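Local coordinates for PUA domain-containing protein (Thermoplasma acidophilum DSM 1728, PDB 1Q7H) that is of unknown function but carries a PUA domain and probably binds RNA, perhaps in translation initiation, at residues A[95-98]-A[99-103]. Numbering follows the deposited sequence.
Sequences VSMD and DSIRK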
loop_
_atom_site.group_PDB
_atom_site.type_symbol
_atom_site.label_atom_id
_atom_site.label_comp_id
_atom_site.label_asym_id
_atom_site.label_seq_id
_atom_site.Cartn_x
_atom_site.Cartn_y
_atom_site.Cartn_z
ATOM N N VAL A 95 14.344 8.627 -3.191
ATOM C CA VAL A 95 14.732 9.947 -2.715
ATOM C C VAL A 95 14.863 9.963 -1.187
ATOM O O VAL A 95 15.817 10.515 -0.637
ATOM C CB VAL A 95 13.688 10.993 -3.154
ATOM C CG1 VAL A 95 14.088 12.372 -2.668
ATOM C CG2 VAL A 95 13.556 10.982 -4.659
ATOM N N SER A 96 13.906 9.348 -0.501
ATOM C CA SER A 96 13.938 9.299 0.955
ATOM C C SER A 96 13.019 8.196 1.435
ATOM O O SER A 96 12.192 7.704 0.683
ATOM C CB SER A 96 13.481 10.639 1.542
ATOM O OG SER A 96 12.136 10.904 1.171
HETATM N N MSE A 97 13.162 7.803 2.691
HETATM C CA MSE A 97 12.314 6.761 3.228
HETATM C C MSE A 97 12.399 6.747 4.744
HETATM O O MSE A 97 13.320 7.323 5.330
HETATM C CB MSE A 97 12.728 5.398 2.653
HETATM C CG MSE A 97 14.073 4.883 3.158
HETATM SE SE MSE A 97 14.860 3.409 2.125
HETATM C CE MSE A 97 13.623 1.971 2.524
ATOM N N ASP A 98 11.413 6.108 5.368
ATOM C CA ASP A 98 11.357 5.966 6.818
ATOM C C ASP A 98 12.626 5.199 7.222
ATOM O O ASP A 98 12.861 4.103 6.729
ATOM C CB ASP A 98 10.110 5.158 7.182
ATOM C CG ASP A 98 9.839 5.125 8.669
ATOM O OD1 ASP A 98 10.790 4.948 9.466
ATOM O OD2 ASP A 98 8.661 5.262 9.041
ATOM N N ASP A 99 13.451 5.753 8.106
ATOM C CA ASP A 99 14.670 5.031 8.463
ATOM C C ASP A 99 14.448 3.828 9.357
ATOM O O ASP A 99 15.396 3.142 9.715
ATOM C CB ASP A 99 15.732 5.959 9.081
ATOM C CG ASP A 99 15.244 6.685 10.321
ATOM O OD1 ASP A 99 14.514 6.081 11.132
ATOM O OD2 ASP A 99 15.615 7.869 10.492
ATOM N N SER A 100 13.197 3.542 9.696
ATOM C CA SER A 100 12.934 2.393 10.538
ATOM C C SER A 100 12.533 1.181 9.698
ATOM O O SER A 100 12.300 0.108 10.232
ATOM C CB SER A 100 11.850 2.718 11.567
ATOM O OG SER A 100 10.577 2.804 10.969
ATOM N N ILE A 101 12.481 1.350 8.378
ATOM C CA ILE A 101 12.114 0.254 7.487
ATOM C C ILE A 101 13.154 -0.867 7.467
ATOM O O ILE A 101 14.358 -0.634 7.346
ATOM C CB ILE A 101 11.869 0.764 6.029
ATOM C CG1 ILE A 101 10.548 1.533 5.954
ATOM C CG2 ILE A 101 11.801 -0.399 5.064
ATOM C CD1 ILE A 101 10.411 2.405 4.702
ATOM N N ARG A 102 12.666 -2.094 7.597
ATOM C CA ARG A 102 13.513 -3.271 7.601
ATOM C C ARG A 102 13.000 -4.255 6.559
ATOM O O ARG A 102 11.817 -4.242 6.195
ATOM C CB ARG A 102 13.488 -3.943 8.982
ATOM C CG ARG A 102 14.047 -3.091 10.104
ATOM C CD ARG A 102 15.538 -2.860 9.928
ATOM N NE ARG A 102 16.075 -1.953 10.936
ATOM C CZ ARG A 102 16.126 -0.628 10.814
ATOM N NH1 ARG A 102 15.674 -0.036 9.717
ATOM N NH2 ARG A 102 16.631 0.109 11.798
ATOM N N LYS A 103 13.894 -5.111 6.088
ATOM C CA LYS A 103 13.535 -6.119 5.102
ATOM C C LYS A 103 12.302 -6.859 5.599
ATOM O O LYS A 103 12.255 -7.297 6.747
ATOM C CB LYS A 103 14.702 -7.094 4.910
ATOM C CG LYS A 103 14.466 -8.112 3.819
ATOM C CD LYS A 103 15.755 -8.772 3.371
ATOM C CE LYS A 103 15.517 -9.656 2.154
ATOM N NZ LYS A 103 16.797 -10.138 1.573
HETATM O O HOH W 1 11.566 7.298 11.310
#
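The carboxylate of Asp98 takes two donors of Ser100, N and OG, from one face of its plane, through a single oxygen. Ser100 N reaches Asp98 OD1 at 2.8 Å, on the anti side and 22° out of the carboxylate plane. Ser100 OG donates to Asp98 OD1 from well above that plane, at 2.6 Å. Arg102 turns its tip back to the turn, and NH1 donates to two backbone oxygens that both lie near the guanidinium plane. Arg102 NH1 is 2.8 Å from Ile101 O. Asp99 O lies at the guanidinium edge, 3.2 Å from Arg102 NH1. The carboxylate bonds make an Asx turn laid over a type I beta turn from Asp98 to Ile101, which leads the chain out of edge strand 94-97 of the PUA domain. Ile101 N closes the beta turn on Asp98 O at 3.2 Å. Asp98 CG lies anti to the backbone N (chi1 -171°), beside the carbonyl carbon, and this turns OD1 toward the following residues. The other oxygen, OD2, accepts from Asn71 N, which ties the turn to the residue just before strand 72-75. With an alanine here both carboxylate oxygens go, and Ser100 N, Ser100 OG and Asn71 N would probably be left without this acceptor, the Ser100 hydroxyl set free to turn. A water donates to both Asp98 OD1 and Asp99 OD1. It probably eases the repulsion between them. On the apolar side, Ile101 CD1 packs against Asp98 CB at 3.7 Å. Val73 touches Met97 and Ile101, and helix 126-132 also packs on Met97. The selenomethionine Met97 bends at its last torsion, which sets CE against both CD1 and CG2 of Ile101, 3.9 Å from each.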